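Local coordinates for protein putative TIM-barrel metal-dependent hydrolase (Mycobacterium avium subsp. paratuberculosis S397, PDB 4DZI) that is probably a metal-dependent hydrolase of the amidohydrolase superfamily, holding two cadmium ions at a bimetal site in its TIM-barrel fold, at residues S22-V36 with F124-A138. Sequence-based numbering, arbitrary orientation.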
# COMPACT_ATOMS: atom_id res chain seq x y z
N SER C 22 9.98 8.81 30.94
CA SER C 22 10.99 8.55 29.93
C SER C 22 11.24 9.73 28.98
O SER C 22 12.36 9.98 28.56
CB SER C 22 10.68 7.27 29.13
OG SER C 22 9.49 7.41 28.36
N PHE C 23 10.19 10.46 28.62
CA PHE C 23 10.32 11.63 27.75
C PHE C 23 10.39 12.97 28.50
O PHE C 23 10.46 14.04 27.87
CB PHE C 23 9.20 11.63 26.69
CG PHE C 23 9.47 10.73 25.53
CD1 PHE C 23 9.15 9.37 25.58
CD2 PHE C 23 10.04 11.23 24.38
CE1 PHE C 23 9.43 8.52 24.52
CE2 PHE C 23 10.32 10.38 23.30
CZ PHE C 23 10.00 9.04 23.37
N THR C 24 10.39 12.93 29.83
CA THR C 24 10.37 14.17 30.61
C THR C 24 11.56 14.33 31.58
O THR C 24 11.94 15.45 31.90
CB THR C 24 9.05 14.32 31.40
OG1 THR C 24 8.92 13.25 32.35
CG2 THR C 24 7.82 14.28 30.43
N ARG C 25 12.09 13.21 32.06
CA ARG C 25 13.14 13.21 33.09
C ARG C 25 14.28 14.14 32.73
O ARG C 25 14.79 14.88 33.59
CB ARG C 25 13.67 11.79 33.34
CG ARG C 25 14.69 11.72 34.48
CD ARG C 25 15.27 10.32 34.65
NE ARG C 25 14.22 9.33 34.85
CZ ARG C 25 14.43 8.02 34.95
NH1 ARG C 25 15.69 7.53 34.90
NH2 ARG C 25 13.41 7.20 35.11
N HIS C 26 14.69 14.10 31.46
CA HIS C 26 15.79 14.95 31.00
C HIS C 26 15.40 15.93 29.91
O HIS C 26 16.23 16.34 29.11
CB HIS C 26 16.97 14.10 30.55
CG HIS C 26 17.48 13.18 31.63
ND1 HIS C 26 18.15 13.63 32.73
CD2 HIS C 26 17.36 11.80 31.78
CE1 HIS C 26 18.46 12.59 33.53
NE2 HIS C 26 17.97 11.47 32.95
N LEU C 27 14.12 16.31 29.89
CA LEU C 27 13.62 17.24 28.89
C LEU C 27 13.91 18.69 29.26
O LEU C 27 13.64 19.10 30.39
CB LEU C 27 12.12 17.05 28.70
CG LEU C 27 11.39 17.86 27.64
CD1 LEU C 27 11.83 17.41 26.25
CD2 LEU C 27 9.89 17.71 27.83
N ASP C 28 14.40 19.45 28.28
CA ASP C 28 14.59 20.90 28.44
C ASP C 28 13.25 21.55 28.86
O ASP C 28 12.23 21.34 28.22
CB ASP C 28 15.11 21.48 27.12
CG ASP C 28 15.33 22.99 27.18
OD1 ASP C 28 14.76 23.65 28.08
OD2 ASP C 28 16.06 23.50 26.31
N LYS C 29 13.23 22.32 29.95
CA LYS C 29 11.96 22.86 30.44
C LYS C 29 11.24 23.73 29.42
O LYS C 29 10.05 23.96 29.54
CB LYS C 29 12.14 23.62 31.75
CG LYS C 29 13.49 24.29 31.90
CD LYS C 29 13.39 25.80 31.78
CE LYS C 29 14.62 26.45 32.40
NZ LYS C 29 14.34 27.86 32.81
N LYS C 30 11.97 24.19 28.40
CA LYS C 30 11.38 24.95 27.32
C LYS C 30 10.26 24.15 26.66
O LYS C 30 9.31 24.71 26.12
CB LYS C 30 12.44 25.30 26.28
CG LYS C 30 11.85 26.01 25.06
CD LYS C 30 12.90 26.36 24.03
CE LYS C 30 12.29 27.19 22.91
NZ LYS C 30 13.23 27.38 21.76
N PHE C 31 10.40 22.83 26.68
CA PHE C 31 9.45 21.94 26.00
C PHE C 31 8.51 21.17 26.93
O PHE C 31 7.90 20.17 26.56
CB PHE C 31 10.24 20.98 25.12
CG PHE C 31 11.09 21.70 24.11
CD1 PHE C 31 10.54 22.23 22.97
CD2 PHE C 31 12.44 21.91 24.35
CE1 PHE C 31 11.31 22.92 22.04
CE2 PHE C 31 13.22 22.60 23.44
CZ PHE C 31 12.66 23.11 22.28
N LYS C 32 8.32 21.70 28.13
CA LYS C 32 7.58 20.97 29.15
C LYS C 32 6.13 20.76 28.71
O LYS C 32 5.51 19.77 29.09
CB LYS C 32 7.66 21.74 30.48
CG LYS C 32 6.92 21.14 31.65
CD LYS C 32 6.92 22.19 32.78
CE LYS C 32 6.79 21.58 34.16
NZ LYS C 32 5.61 20.68 34.27
N ARG C 33 5.58 21.67 27.92
CA ARG C 33 4.22 21.52 27.42
C ARG C 33 4.24 21.09 25.97
O ARG C 33 3.36 20.34 25.51
CB ARG C 33 3.43 22.83 27.55
CG ARG C 33 3.48 23.44 28.96
CD ARG C 33 3.11 22.45 30.06
NE ARG C 33 3.21 23.18 31.34
CZ ARG C 33 2.92 22.70 32.54
NH1 ARG C 33 2.47 21.45 32.71
NH2 ARG C 33 3.07 23.49 33.59
N ARG C 34 5.23 21.56 25.22
CA ARG C 34 5.34 21.20 23.82
C ARG C 34 5.60 19.71 23.58
O ARG C 34 5.21 19.17 22.53
CB ARG C 34 6.36 22.04 23.09
CG ARG C 34 5.85 23.45 22.81
CD ARG C 34 6.99 24.40 22.49
NE ARG C 34 7.58 24.12 21.20
CZ ARG C 34 8.52 24.88 20.64
NH1 ARG C 34 8.95 25.98 21.25
NH2 ARG C 34 9.02 24.55 19.46
N GLY C 35 6.27 19.07 24.53
CA GLY C 35 6.63 17.65 24.45
C GLY C 35 5.57 16.77 25.08
O GLY C 35 4.38 17.06 25.04
N VAL C 36 6.02 15.71 25.73
CA VAL C 36 5.18 14.79 26.41
C VAL C 36 4.87 15.23 27.84
O VAL C 36 5.80 15.58 28.59
CB VAL C 36 5.86 13.40 26.49
CG1 VAL C 36 4.99 12.43 27.26
CG2 VAL C 36 6.19 12.90 25.09
N PHE C 124 6.26 2.73 24.21
CA PHE C 124 5.70 4.09 24.08
C PHE C 124 6.48 4.97 23.09
O PHE C 124 5.88 5.75 22.37
CB PHE C 124 5.68 4.74 25.48
CG PHE C 124 5.16 6.15 25.51
CD1 PHE C 124 3.80 6.42 25.45
CD2 PHE C 124 6.05 7.22 25.61
CE1 PHE C 124 3.33 7.73 25.48
CE2 PHE C 124 5.58 8.53 25.67
CZ PHE C 124 4.22 8.78 25.59
N GLY C 125 7.81 4.89 23.06
CA GLY C 125 8.59 5.82 22.28
C GLY C 125 8.30 5.73 20.78
O GLY C 125 8.57 6.68 20.05
N CYS C 126 7.78 4.59 20.34
CA CYS C 126 7.47 4.38 18.89
C CYS C 126 6.22 5.15 18.42
O CYS C 126 5.90 5.10 17.21
CB CYS C 126 7.33 2.90 18.55
SG CYS C 126 8.91 2.02 18.79
N GLY C 127 5.52 5.83 19.33
CA GLY C 127 4.38 6.70 18.93
C GLY C 127 4.63 8.19 19.05
O GLY C 127 3.77 8.98 18.64
N VAL C 128 5.74 8.59 19.67
CA VAL C 128 5.91 10.01 20.03
C VAL C 128 6.17 10.89 18.81
O VAL C 128 5.61 11.99 18.69
CB VAL C 128 6.97 10.18 21.12
CG1 VAL C 128 7.25 11.66 21.37
CG2 VAL C 128 6.51 9.50 22.40
N GLU C 129 7.00 10.43 17.88
CA GLU C 129 7.37 11.28 16.76
C GLU C 129 6.16 11.65 15.88
O GLU C 129 6.10 12.79 15.40
CB GLU C 129 8.45 10.65 15.91
CG GLU C 129 9.75 10.51 16.67
CD GLU C 129 10.68 9.56 15.96
OE1 GLU C 129 10.60 8.31 16.15
OE2 GLU C 129 11.50 10.09 15.17
N GLU C 130 5.21 10.74 15.67
CA GLU C 130 4.05 11.14 14.85
C GLU C 130 3.30 12.26 15.56
O GLU C 130 2.84 13.22 14.91
CB GLU C 130 3.14 9.93 14.60
CG GLU C 130 1.88 10.28 13.83
CD GLU C 130 2.10 10.60 12.38
OE1 GLU C 130 3.25 10.52 11.88
OE2 GLU C 130 1.08 10.96 11.73
N ALA C 131 3.20 12.16 16.90
CA ALA C 131 2.48 13.16 17.72
C ALA C 131 3.18 14.52 17.66
O ALA C 131 2.55 15.56 17.86
CB ALA C 131 2.37 12.69 19.16
N LEU C 132 4.49 14.51 17.44
CA LEU C 132 5.27 15.75 17.43
C LEU C 132 5.68 16.20 16.03
O LEU C 132 6.55 17.06 15.88
CB LEU C 132 6.52 15.63 18.35
CG LEU C 132 6.18 15.53 19.83
CD1 LEU C 132 7.46 15.23 20.59
CD2 LEU C 132 5.52 16.82 20.31
N LYS C 133 5.04 15.65 15.01
CA LYS C 133 5.49 15.89 13.65
C LYS C 133 5.25 17.32 13.16
O LYS C 133 5.79 17.70 12.12
CB LYS C 133 4.89 14.88 12.67
CG LYS C 133 3.44 15.12 12.33
CD LYS C 133 2.96 14.06 11.34
CE LYS C 133 1.52 14.25 10.93
NZ LYS C 133 1.13 13.09 10.05
N HIS C 134 4.47 18.09 13.91
CA HIS C 134 4.24 19.52 13.59
C HIS C 134 5.10 20.43 14.43
O HIS C 134 4.93 21.66 14.39
CB HIS C 134 2.76 19.86 13.78
CG HIS C 134 1.83 18.97 12.99
ND1 HIS C 134 1.74 19.02 11.64
CD2 HIS C 134 0.93 17.98 13.41
CE1 HIS C 134 0.83 18.12 11.21
NE2 HIS C 134 0.34 17.47 12.29
N ASP C 135 5.97 19.87 15.26
CA ASP C 135 6.81 20.71 16.13
C ASP C 135 8.20 20.12 16.07
O ASP C 135 8.57 19.28 16.89
CB ASP C 135 6.26 20.73 17.56
CG ASP C 135 6.99 21.76 18.46
OD1 ASP C 135 8.12 22.14 18.08
OD2 ASP C 135 6.43 22.16 19.51
N ILE C 136 8.98 20.58 15.09
CA ILE C 136 10.32 20.05 14.84
C ILE C 136 11.26 20.26 16.04
O ILE C 136 12.00 19.36 16.46
CB ILE C 136 10.94 20.72 13.61
CG1 ILE C 136 10.02 20.58 12.39
CG2 ILE C 136 12.34 20.19 13.32
CD1 ILE C 136 9.91 19.17 11.88
N GLU C 137 11.23 21.44 16.65
CA GLU C 137 12.08 21.66 17.83
C GLU C 137 11.70 20.75 18.99
O GLU C 137 12.57 20.23 19.69
CB GLU C 137 12.02 23.13 18.28
CG GLU C 137 12.71 24.08 17.33
CD GLU C 137 12.71 25.52 17.82
OE1 GLU C 137 11.73 25.95 18.47
OE2 GLU C 137 13.70 26.23 17.54
N ALA C 138 10.40 20.56 19.24
CA ALA C 138 9.97 19.68 20.33
C ALA C 138 10.35 18.22 20.01
O ALA C 138 10.68 17.45 20.91
CB ALA C 138 8.46 19.79 20.58
O HOH W 1 4.28 20.63 20.36
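The Phe23 ring carries Val128 over one face, a CH-pi contact with CG2 3.8 Å from the ring centroid, while Gly125, lacking a side chain, presents its bare CA to the ring edge, 3.6 Å from CE1. In this amidohydrolase TIM barrel, the loop between strands 9-15 and 36-40 thus packs against the short helix 128-131 and the start of helix 136-153, both following strand 115-121. The edge of the Phe124 ring receives Phe23 CD1, the two planes inclined at 71°, and the phenyl of Phe23 also stacks on Phe146 of helix 136-153. The other branch of Val128, CG1, touches both Phe23 CE2 and CG2 of Val36, the first residue of strand 36-40.

Toward the surface the contact becomes ionic. The guanidinium of Arg34 has Phe31 CE1 over one face and the Asp135 carboxylate at its edge, guanidinium and carboxylate planes only 21° apart. The Phe31 ring in turn has Glu137 O over one face and Arg34 NH2 at its edge, in plane. The grip on Asp135 is side-on: NE binds OD2 at 2.8 Å and NH2 binds OD1, each oxygen using its syn lone pair. A bend in the arginine chain at chi3 (70°) brings this edge round to the acid. NH2 also donates to the anti lone pair of Glu137 OE1 at 3.2 Å, and Lys30 NZ adds a long salt bridge to that same oxygen. Asp135 suits its N-cap place because OD1 also accepts from Ala138 N, above the carboxylate plane, while Arg34 takes the syn lone pair. The small Ala138 lets the Phe31 ring lie close to the helix's first turn. Beside the pair, one water donates to both Arg34 O and Asp135 OD2, 2.8 Å from each.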